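Local coordinates for taurine:2-oxoglutarate aminotransferase (Bifidobacterium kashiwanohense PV20-2, PDB 6JIX), which probably transfers the amino group of taurine to 2-oxoglutarate, using pyridoxal 5'-phosphate as cofactor in the manner of class-III aminotransferases, at residues C251-A256 and M264-N269; I216-I221 and G233-V238; R128-R133 and D301-H306. All coordinates share one frame; numbering follows the deposited sequence.

Overall arrangement
Contacts 1 and 2 are buried and hang on neighbouring parallel strands of the central seven-stranded sheet, 248-252 and 213-219; both touch PLP, and their centres are about 11 Å apart. They meet directly, since S220 of contact 2 is probably hydrogen-bonded to E253 of contact 1. Their chemistry differs: in contact 1 a buried carboxylate holds the backbone NH groups of a returning loop, whereas contact 2 joins strand to helix by apolar packing of methionine, valine, isoleucine and a tyrosine ring, with no hydrogen bond. Contact 3 lies farther out, its centre about 24 Å from that of contact 1. It is only partly buried, pairs the ends of two helices through aromatic rings, and faces the second subunit rather than the cofactor.

Contact 1. Residues C251-A256 and M264-N269; sequences CDEVMA and MFAWQN. With PLP (pyridoxal-5'-phosphate), chain G.
E253 reaches from the end of strand 248-252 to the backbone of A266 and W267, just behind the cofactor site of this fold-type I, PLP-dependent aminotransferase. Its carboxylate works as a two-pronged acceptor at the start of the 3-10 segment 266-269: A266 N donates to E253 OE1 at 2.6 Å and W267 N to E253 OE2 at 2.8 Å. Both donors come in on the syn sides, a little out of the carboxylate plane. A bend at chi2 (-84°) turns the acid toward these NH groups, and S220 OG probably bonds to E253 OE2 as well, which would give this buried acid three partners. The NH-rich end of the short 3-10 turn would probably favour its negative charge. The carboxylate stands almost perpendicular to the indole of W267 (planes 89° apart), with OE2 at the ring edge beside CD1. Close by, A256 CB meets A266 CB at 3.5 Å, while C251 SG lies obliquely to the indole and touches W267 CB at 4.1 Å.

The far side of the turn is looser. Q268 and N269 are partly exposed and make no contact with 251-256; they bond within the loop, Q268 OE1 accepting from F265 N and N269 ND2 donating to A266 O, and Q268 NE2 also reaches V101 O of helix 89-102.

On the cofactor side, V254, just past the strand, packs against the pyridine ring, D252 OD1 closes an Asx turn with V254 N at 2.8 Å, and D252 OD2, also bonded by N120 and H144, sits 2.7 Å from PLP N1.

Contact 2. Residues I216-I221 and G233-V238; sequences ILMESI and GYMEGV. With PLP (pyridoxal-5'-phosphate), chain G.
M218 leaves strand 213-219 toward helix 234-245 and meets M235 tip to tip, its CE 3.7 Å from M235 SD. The M218 chain runs out nearly extended through chi2 (-155°), setting SD beside V238, and the bend at chi3 turns the methyl CE toward M235 and Y234: SD touches V238 CG1 at 3.7 Å, and CE also meets Y234 CE2 at 3.8 Å, coming obliquely to the phenol ring. M235 is folded at both chi2 (-44°) and chi3 (-90°). This hooked shape brings its methyl back to the strand end, where CE rests 3.7 Å from the carbonyl oxygen S220 O. The two branches of V238 do different work. CG1 faces the strand, reaching I216 CG2 at 4.1 Å as well as M218, while CG2 sits over the centre of one face of the Y234 ring.

No hydrogen bond links strand and helix here. E219 leaves the strand on the side away from the helix; its OE1 comes near PLP C2A, and G223 N and Y143 N bond its carboxylate. S220 OG pairs with E253. Strand, helix and the following strand 248-252 form a beta-alpha-beta crossover, the building unit of the PLP-binding large domain in fold-type I aminotransferases.

Contact 3. Residues R128-R133 and D301-H306; sequences RMVTGR and DYFTDH
The backbone of V130 covers one face of Y302: its CA sits 4.0 Å from the centre of the tyrosine ring and only 2° off the ring normal, a CH-pi contact squarely over the face. Y302 extends across to the last turn of helix 116-131 because its CG is anti to the backbone N (chi1 -178°), and the two side chains slide past each other in opposite directions. The opposite face of the phenol ring is taken by the imidazole of H306, whose ND1 lies over the ring centre. That imidazole is tied by a bond from H306 ND1 to Y302 O at 3.0 Å. The phenol is thus sandwiched between a helix backbone and a histidine. Replacing Y302 with an alanine would probably leave V130 CA and the H306 ring without the surface they both rest on, and open a gap between the two helix ends.

F303 stands differently. V130 crosses it at about a right angle, with CG2 3.5 Å from F303 CE2, and the same methyl reaches Y302 CD1 at 3.9 Å, so one valine methyl touches both rings. The rings also meet directly, Y302 CD1 lying over the centre of one F303 face. M129 approaches F303 at its edge: SD is 3.9 Å from F303 CE1 and close to the ring plane, a Met-aromatic contact.

The site joins the C-terminal ends of helices 116-131 and 297-305, which follow strands 107-113 and 291-296, antiparallel neighbours at one margin of the central sheet. The second subunit packs alongside, its L164 on M129 and its M20 on F303, placing these helix ends at the dimer interface.

Contact 1. Residues C251-A256 and M264-N269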
loop_
_atom_site.group_PDB
_atom_site.type_symbol
_atom_site.label_atom_id
_atom_site.label_comp_id
_atom_site.label_asym_id
_atom_site.label_seq_id
_atom_site.Cartn_x
_atom_site.Cartn_y
_atom_site.Cartn_z
ATOM N N CYS A 251 -5.875 8.945 -15.682
ATOM C CA CYS A 251 -4.481 9.341 -15.811
ATOM C C CYS A 251 -3.741 8.999 -14.525
ATOM O O CYS A 251 -4.244 9.237 -13.423
ATOM C CB CYS A 251 -4.342 10.835 -16.100
ATOM S SG CYS A 251 -4.939 11.328 -17.698
ATOM N N ASP A 252 -2.551 8.425 -14.679
ATOM C CA ASP A 252 -1.683 8.097 -13.555
ATOM C C ASP A 252 -0.724 9.271 -13.333
ATOM O O ASP A 252 0.180 9.509 -14.140
ATOM C CB ASP A 252 -0.954 6.781 -13.842
ATOM C CG ASP A 252 -0.062 6.329 -12.697
ATOM O OD1 ASP A 252 0.401 7.194 -11.921
ATOM O OD2 ASP A 252 0.196 5.105 -12.589
ATOM N N GLU A 253 -0.920 10.006 -12.237
ATOM C CA GLU A 253 -0.065 11.129 -11.874
ATOM C C GLU A 253 0.928 10.760 -10.783
ATOM O O GLU A 253 1.528 11.652 -10.177
ATOM C CB GLU A 253 -0.902 12.322 -11.396
ATOM C CG GLU A 253 -1.833 12.918 -12.424
ATOM C CD GLU A 253 -1.134 13.905 -13.320
ATOM O OE1 GLU A 253 -0.276 14.651 -12.805
ATOM O OE2 GLU A 253 -1.430 13.930 -14.538
ATOM N N VAL A 254 1.125 9.466 -10.523
ATOM C CA VAL A 254 1.965 9.069 -9.396
ATOM C C VAL A 254 3.358 9.691 -9.519
ATOM O O VAL A 254 3.921 10.192 -8.536
ATOM C CB VAL A 254 2.027 7.533 -9.283
ATOM C CG1 VAL A 254 3.223 7.097 -8.433
ATOM C CG2 VAL A 254 0.727 6.996 -8.695
ATOM N N MET A 255 3.944 9.650 -10.713
ATOM C CA MET A 255 5.277 10.198 -10.914
ATOM C C MET A 255 5.266 11.629 -11.442
ATOM O O MET A 255 6.120 12.428 -11.059
ATOM C CB MET A 255 6.086 9.314 -11.871
ATOM C CG MET A 255 7.438 9.918 -12.221
ATOM S SD MET A 255 8.690 8.734 -12.779
ATOM C CE MET A 255 8.550 7.507 -11.486
ATOM N N ALA A 256 4.307 11.979 -12.290
ATOM C CA ALA A 256 4.318 13.269 -12.965
ATOM C C ALA A 256 3.507 14.333 -12.239
ATOM O O ALA A 256 3.448 15.472 -12.716
ATOM C CB ALA A 256 3.807 13.120 -14.401
ATOM N N MET A 264 0.430 21.673 -11.729
ATOM C CA MET A 264 0.183 20.866 -10.535
ATOM C C MET A 264 0.005 19.388 -10.895
ATOM O O MET A 264 0.577 18.507 -10.244
ATOM C CB MET A 264 -1.019 21.392 -9.754
ATOM C CG MET A 264 -1.164 20.744 -8.373
ATOM S SD MET A 264 -0.017 21.352 -7.077
ATOM C CE MET A 264 0.441 22.954 -7.748
ATOM N N PHE A 265 -0.767 19.094 -11.936
ATOM C CA PHE A 265 -0.864 17.739 -12.453
ATOM C C PHE A 265 -0.464 17.749 -13.917
ATOM O O PHE A 265 -0.798 18.680 -14.654
ATOM C CB PHE A 265 -2.274 17.176 -12.274
ATOM C CG PHE A 265 -2.713 17.121 -10.842
ATOM C CD1 PHE A 265 -2.023 16.336 -9.921
ATOM C CD2 PHE A 265 -3.799 17.872 -10.399
ATOM C CE1 PHE A 265 -2.419 16.290 -8.575
ATOM C CE2 PHE A 265 -4.195 17.834 -9.058
ATOM C CZ PHE A 265 -3.500 17.044 -8.149
ATOM N N ALA A 266 0.281 16.726 -14.334
ATOM C CA ALA A 266 0.768 16.710 -15.710
ATOM C C ALA A 266 -0.382 16.690 -16.706
ATOM O O ALA A 266 -0.291 17.327 -17.763
ATOM C CB ALA A 266 1.707 15.523 -15.942
ATOM N N TRP A 267 -1.490 16.019 -16.386
ATOM C CA TRP A 267 -2.573 16.046 -17.359
ATOM C C TRP A 267 -3.053 17.476 -17.609
ATOM O O TRP A 267 -3.663 17.744 -18.649
ATOM C CB TRP A 267 -3.725 15.122 -16.932
ATOM C CG TRP A 267 -4.386 15.453 -15.635
ATOM C CD1 TRP A 267 -4.185 14.836 -14.431
ATOM C CD2 TRP A 267 -5.393 16.456 -15.406
ATOM N NE1 TRP A 267 -4.982 15.407 -13.465
ATOM C CE2 TRP A 267 -5.737 16.398 -14.036
ATOM C CE3 TRP A 267 -6.026 17.406 -16.219
ATOM C CZ2 TRP A 267 -6.685 17.255 -13.465
ATOM C CZ3 TRP A 267 -6.965 18.256 -15.650
ATOM C CH2 TRP A 267 -7.283 18.174 -14.285
ATOM N N GLN A 268 -2.714 18.419 -16.727
ATOM C CA GLN A 268 -3.077 19.812 -16.955
ATOM C C GLN A 268 -2.260 20.455 -18.077
ATOM O O GLN A 268 -2.538 21.606 -18.430
ATOM C CB GLN A 268 -2.913 20.622 -15.667
ATOM C CG GLN A 268 -4.103 20.509 -14.724
ATOM C CD GLN A 268 -3.727 20.801 -13.273
ATOM O OE1 GLN A 268 -2.545 20.943 -12.947
ATOM N NE2 GLN A 268 -4.730 20.890 -12.399
ATOM N N ASN A 269 -1.260 19.761 -18.638
ATOM C CA ASN A 269 -0.563 20.291 -19.801
ATOM C C ASN A 269 -1.300 19.988 -21.086
ATOM O O ASN A 269 -0.818 20.366 -22.159
ATOM C CB ASN A 269 0.831 19.673 -19.934
ATOM C CG ASN A 269 1.752 20.064 -18.824
ATOM O OD1 ASN A 269 2.328 21.150 -18.837
ATOM N ND2 ASN A 269 1.913 19.177 -17.849
HETATM N N1 PLP G . 2.559 4.730 -11.273
HETATM C C2 PLP G . 3.673 5.327 -11.707
HETATM C C2A PLP G . 3.629 6.289 -12.881
HETATM C C3 PLP G . 4.917 5.072 -11.078
HETATM O O3 PLP G . 6.086 5.671 -11.506
HETATM C C4 PLP G . 4.981 4.210 -10.006
HETATM C C4A PLP G . 6.363 3.955 -9.337
HETATM O O4A PLP G . 7.402 4.082 -9.986
HETATM C C5 PLP G . 3.764 3.596 -9.576
HETATM C C6 PLP G . 2.557 3.883 -10.229
HETATM C C5A PLP G . 3.788 2.608 -8.353
HETATM O O4P PLP G . 3.832 3.414 -7.218
HETATM P P PLP G . 4.238 2.767 -5.781
HETATM O O1P PLP G . 4.012 3.737 -4.704
HETATM O O2P PLP G . 3.347 1.645 -5.421
HETATM O O3P PLP G . 5.833 2.236 -5.861
#

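Contact 2. Residues I216-I221 and G233-V238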
loop_
_atom_site.group_PDB
_atom_site.type_symbol
_atom_site.label_atom_id
_atom_site.label_comp_id
_atom_site.label_asym_id
_atom_site.label_seq_id
_atom_site.Cartn_x
_atom_site.Cartn_y
_atom_site.Cartn_z
ATOM N N ILE A 216 -9.589 3.354 -19.955
ATOM C CA ILE A 216 -8.243 3.397 -20.483
ATOM C C ILE A 216 -7.381 4.044 -19.413
ATOM O O ILE A 216 -7.675 5.157 -18.953
ATOM C CB ILE A 216 -8.183 4.186 -21.796
ATOM C CG1 ILE A 216 -8.867 3.409 -22.917
ATOM C CG2 ILE A 216 -6.732 4.502 -22.166
ATOM C CD1 ILE A 216 -8.782 4.124 -24.242
ATOM N N LEU A 217 -6.325 3.349 -19.001
ATOM C CA LEU A 217 -5.447 3.829 -17.946
ATOM C C LEU A 217 -4.076 4.149 -18.532
ATOM O O LEU A 217 -3.419 3.270 -19.104
ATOM C CB LEU A 217 -5.342 2.780 -16.837
ATOM C CG LEU A 217 -4.173 2.847 -15.855
ATOM C CD1 LEU A 217 -4.243 4.107 -14.985
ATOM C CD2 LEU A 217 -4.187 1.604 -14.999
ATOM N N MET A 218 -3.646 5.404 -18.407
ATOM C CA MET A 218 -2.340 5.790 -18.933
ATOM C C MET A 218 -1.678 6.810 -18.027
ATOM O O MET A 218 -2.348 7.660 -17.441
ATOM C CB MET A 218 -2.373 6.276 -20.399
ATOM C CG MET A 218 -3.586 6.962 -20.879
ATOM S SD MET A 218 -3.725 6.768 -22.687
ATOM C CE MET A 218 -2.141 7.309 -23.320
ATOM N N GLU A 219 -0.365 6.648 -17.851
ATOM C CA GLU A 219 0.459 7.716 -17.295
ATOM C C GLU A 219 0.307 8.980 -18.124
ATOM O O GLU A 219 0.470 8.958 -19.355
ATOM C CB GLU A 219 1.935 7.315 -17.286
ATOM C CG GLU A 219 2.356 6.293 -16.266
ATOM C CD GLU A 219 3.821 5.878 -16.436
ATOM O OE1 GLU A 219 4.685 6.475 -15.750
ATOM O OE2 GLU A 219 4.108 4.961 -17.241
ATOM N N SER A 220 0.053 10.098 -17.440
ATOM C CA SER A 220 -0.104 11.369 -18.152
ATOM C C SER A 220 1.060 11.596 -19.113
ATOM O O SER A 220 0.861 11.828 -20.312
ATOM C CB SER A 220 -0.214 12.524 -17.149
ATOM O OG SER A 220 -1.402 12.445 -16.365
ATOM N N ILE A 221 2.285 11.451 -18.610
ATOM C CA ILE A 221 3.498 11.362 -19.415
ATOM C C ILE A 221 4.245 10.143 -18.911
ATOM O O ILE A 221 4.507 10.041 -17.706
ATOM C CB ILE A 221 4.378 12.619 -19.283
ATOM C CG1 ILE A 221 3.712 13.809 -19.964
ATOM C CG2 ILE A 221 5.762 12.372 -19.892
ATOM C CD1 ILE A 221 4.199 15.166 -19.446
ATOM N N GLY A 233 -1.357 16.271 -29.590
ATOM C CA GLY A 233 -2.719 15.871 -29.901
ATOM C C GLY A 233 -3.121 14.457 -29.514
ATOM O O GLY A 233 -4.320 14.140 -29.576
ATOM N N TYR A 234 -2.166 13.596 -29.143
ATOM C CA TYR A 234 -2.466 12.201 -28.803
ATOM C C TYR A 234 -3.345 12.079 -27.554
ATOM O O TYR A 234 -4.374 11.399 -27.581
ATOM C CB TYR A 234 -1.163 11.437 -28.615
ATOM C CG TYR A 234 -1.300 9.960 -28.329
ATOM C CD1 TYR A 234 -1.804 9.073 -29.290
ATOM C CD2 TYR A 234 -0.891 9.439 -27.108
ATOM C CE1 TYR A 234 -1.901 7.710 -29.026
ATOM C CE2 TYR A 234 -0.981 8.078 -26.844
ATOM C CZ TYR A 234 -1.482 7.224 -27.797
ATOM O OH TYR A 234 -1.564 5.887 -27.505
ATOM N N MET A 235 -2.954 12.722 -26.447
ATOM C CA MET A 235 -3.745 12.611 -25.222
ATOM C C MET A 235 -5.154 13.143 -25.435
ATOM O O MET A 235 -6.119 12.607 -24.873
ATOM C CB MET A 235 -3.085 13.367 -24.065
ATOM C CG MET A 235 -1.799 12.781 -23.535
ATOM S SD MET A 235 -1.841 11.001 -23.322
ATOM C CE MET A 235 -2.416 10.774 -21.636
ATOM N N GLU A 236 -5.296 14.201 -26.231
ATOM C CA GLU A 236 -6.628 14.740 -26.489
ATOM C C GLU A 236 -7.465 13.756 -27.285
ATOM O O GLU A 236 -8.670 13.613 -27.039
ATOM C CB GLU A 236 -6.525 16.068 -27.241
ATOM C CG GLU A 236 -6.105 17.248 -26.372
ATOM C CD GLU A 236 -4.600 17.363 -26.213
ATOM O OE1 GLU A 236 -3.865 16.508 -26.760
ATOM O OE2 GLU A 236 -4.157 18.315 -25.529
ATOM N N GLY A 237 -6.832 13.034 -28.215
ATOM C CA GLY A 237 -7.566 12.065 -29.005
ATOM C C GLY A 237 -7.991 10.859 -28.194
ATOM O O GLY A 237 -9.084 10.315 -28.397
ATOM N N VAL A 238 -7.133 10.415 -27.275
ATOM C CA VAL A 238 -7.528 9.364 -26.348
ATOM C C VAL A 238 -8.759 9.791 -25.560
ATOM O O VAL A 238 -9.731 9.036 -25.441
ATOM C CB VAL A 238 -6.360 8.995 -25.425
ATOM C CG1 VAL A 238 -6.827 7.932 -24.398
ATOM C CG2 VAL A 238 -5.186 8.500 -26.249
HETATM N N1 PLP G . 2.559 4.730 -11.273
HETATM C C2 PLP G . 3.673 5.327 -11.707
HETATM C C2A PLP G . 3.629 6.289 -12.881
HETATM C C3 PLP G . 4.917 5.072 -11.078
HETATM O O3 PLP G . 6.086 5.671 -11.506
HETATM C C4 PLP G . 4.981 4.210 -10.006
HETATM C C4A PLP G . 6.363 3.955 -9.337
HETATM O O4A PLP G . 7.402 4.082 -9.986
HETATM C C5 PLP G . 3.764 3.596 -9.576
HETATM C C6 PLP G . 2.557 3.883 -10.229
HETATM C C5A PLP G . 3.788 2.608 -8.353
HETATM O O4P PLP G . 3.832 3.414 -7.218
HETATM P P PLP G . 4.238 2.767 -5.781
HETATM O O1P PLP G . 4.012 3.737 -4.704
HETATM O O2P PLP G . 3.347 1.645 -5.421
HETATM O O3P PLP G . 5.833 2.236 -5.861
#

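Contact 3. Residues R128-R133 and D301-H306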
loop_
_atom_site.group_PDB
_atom_site.type_symbol
_atom_site.label_atom_id
_atom_site.label_comp_id
_atom_site.label_asym_id
_atom_site.label_seq_id
_atom_site.Cartn_x
_atom_site.Cartn_y
_atom_site.Cartn_z
ATOM N N ARG A 128 -14.574 -0.382 -13.115
ATOM C CA ARG A 128 -15.385 -1.559 -13.410
ATOM C C ARG A 128 -16.756 -1.462 -12.735
ATOM O O ARG A 128 -17.779 -1.815 -13.337
ATOM C CB ARG A 128 -14.642 -2.829 -12.981
ATOM C CG ARG A 128 -13.732 -3.414 -14.043
ATOM C CD ARG A 128 -12.576 -4.184 -13.425
ATOM N NE ARG A 128 -11.750 -4.841 -14.436
ATOM C CZ ARG A 128 -10.712 -5.634 -14.170
ATOM N NH1 ARG A 128 -10.359 -5.875 -12.910
ATOM N NH2 ARG A 128 -10.037 -6.202 -15.166
ATOM N N MET A 129 -16.798 -0.962 -11.490
ATOM C CA MET A 129 -18.069 -0.809 -10.778
ATOM C C MET A 129 -18.938 0.273 -11.415
ATOM O O MET A 129 -20.148 0.081 -11.592
ATOM C CB MET A 129 -17.819 -0.480 -9.304
ATOM C CG MET A 129 -17.706 -1.699 -8.362
ATOM S SD MET A 129 -17.367 -1.244 -6.631
ATOM C CE MET A 129 -15.585 -1.340 -6.576
ATOM N N VAL A 130 -18.345 1.424 -11.748
ATOM C CA VAL A 130 -19.130 2.530 -12.292
ATOM C C VAL A 130 -19.688 2.178 -13.668
ATOM O O VAL A 130 -20.879 2.360 -13.936
ATOM C CB VAL A 130 -18.283 3.805 -12.349
ATOM C CG1 VAL A 130 -18.925 4.783 -13.308
ATOM C CG2 VAL A 130 -18.095 4.392 -10.943
ATOM N N THR A 131 -18.833 1.700 -14.573
ATOM C CA THR A 131 -19.282 1.425 -15.932
ATOM C C THR A 131 -19.960 0.066 -16.057
ATOM O O THR A 131 -20.670 -0.171 -17.039
ATOM C CB THR A 131 -18.114 1.483 -16.927
ATOM O OG1 THR A 131 -17.185 0.431 -16.631
ATOM C CG2 THR A 131 -17.393 2.826 -16.875
ATOM N N GLY A 132 -19.738 -0.842 -15.111
ATOM C CA GLY A 132 -20.232 -2.188 -15.292
ATOM C C GLY A 132 -19.527 -3.000 -16.358
ATOM O O GLY A 132 -20.011 -4.077 -16.715
ATOM N N ARG A 133 -18.420 -2.517 -16.896
ATOM C CA ARG A 133 -17.728 -3.202 -17.977
ATOM C C ARG A 133 -16.464 -3.865 -17.445
ATOM O O ARG A 133 -15.867 -3.368 -16.489
ATOM C CB ARG A 133 -17.357 -2.222 -19.098
ATOM C CG ARG A 133 -18.472 -1.274 -19.524
ATOM C CD ARG A 133 -17.918 -0.180 -20.404
ATOM N NE ARG A 133 -18.977 0.618 -20.991
ATOM C CZ ARG A 133 -18.781 1.518 -21.944
ATOM N NH1 ARG A 133 -17.564 1.732 -22.419
ATOM N NH2 ARG A 133 -19.807 2.209 -22.415
ATOM N N ASP A 301 -21.097 10.685 -7.565
ATOM C CA ASP A 301 -22.534 10.421 -7.552
ATOM C C ASP A 301 -22.816 8.930 -7.568
ATOM O O ASP A 301 -23.683 8.453 -6.830
ATOM C CB ASP A 301 -23.214 11.073 -8.760
ATOM C CG ASP A 301 -23.439 12.574 -8.584
ATOM O OD1 ASP A 301 -23.230 13.100 -7.462
ATOM O OD2 ASP A 301 -23.827 13.221 -9.583
ATOM N N TYR A 302 -22.110 8.177 -8.413
ATOM C CA TYR A 302 -22.357 6.739 -8.467
ATOM C C TYR A 302 -22.229 6.122 -7.081
ATOM O O TYR A 302 -23.069 5.319 -6.661
ATOM C CB TYR A 302 -21.399 6.040 -9.444
ATOM C CG TYR A 302 -21.701 4.555 -9.534
ATOM C CD1 TYR A 302 -21.122 3.645 -8.651
ATOM C CD2 TYR A 302 -22.609 4.072 -10.458
ATOM C CE1 TYR A 302 -21.426 2.291 -8.707
ATOM C CE2 TYR A 302 -22.921 2.721 -10.526
ATOM C CZ TYR A 302 -22.331 1.831 -9.655
ATOM O OH TYR A 302 -22.656 0.487 -9.729
ATOM N N PHE A 303 -21.182 6.492 -6.351
ATOM C CA PHE A 303 -20.924 5.920 -5.037
ATOM C C PHE A 303 -21.672 6.647 -3.920
ATOM O O PHE A 303 -21.468 6.338 -2.742
ATOM C CB PHE A 303 -19.408 5.867 -4.794
ATOM C CG PHE A 303 -18.716 4.854 -5.665
ATOM C CD1 PHE A 303 -18.965 3.486 -5.498
ATOM C CD2 PHE A 303 -17.872 5.252 -6.686
ATOM C CE1 PHE A 303 -18.356 2.536 -6.315
ATOM C CE2 PHE A 303 -17.262 4.311 -7.514
ATOM C CZ PHE A 303 -17.510 2.951 -7.330
ATOM N N THR A 304 -22.522 7.611 -4.261
ATOM C CA THR A 304 -23.542 8.028 -3.311
ATOM C C THR A 304 -24.719 7.053 -3.317
ATOM O O THR A 304 -25.254 6.732 -2.254
ATOM C CB THR A 304 -24.007 9.456 -3.621
ATOM O OG1 THR A 304 -22.877 10.336 -3.688
ATOM C CG2 THR A 304 -24.933 9.956 -2.547
ATOM N N ASP A 305 -25.095 6.527 -4.496
ATOM C CA ASP A 305 -26.170 5.538 -4.620
ATOM C C ASP A 305 -25.709 4.105 -4.398
ATOM O O ASP A 305 -26.551 3.242 -4.131
ATOM C CB ASP A 305 -26.828 5.557 -6.010
ATOM C CG ASP A 305 -27.249 6.933 -6.461
ATOM O OD1 ASP A 305 -28.075 7.565 -5.765
ATOM O OD2 ASP A 305 -26.777 7.364 -7.540
ATOM N N HIS A 306 -24.428 3.806 -4.604
ATOM C CA HIS A 306 -23.914 2.448 -4.477
ATOM C C HIS A 306 -22.768 2.403 -3.479
ATOM O O HIS A 306 -22.026 3.373 -3.305
ATOM C CB HIS A 306 -23.455 1.892 -5.821
ATOM C CG HIS A 306 -24.523 1.905 -6.864
ATOM N ND1 HIS A 306 -24.909 3.058 -7.514
ATOM C CD2 HIS A 306 -25.301 0.911 -7.358
ATOM C CE1 HIS A 306 -25.872 2.770 -8.373
ATOM N NE2 HIS A 306 -26.127 1.474 -8.299
#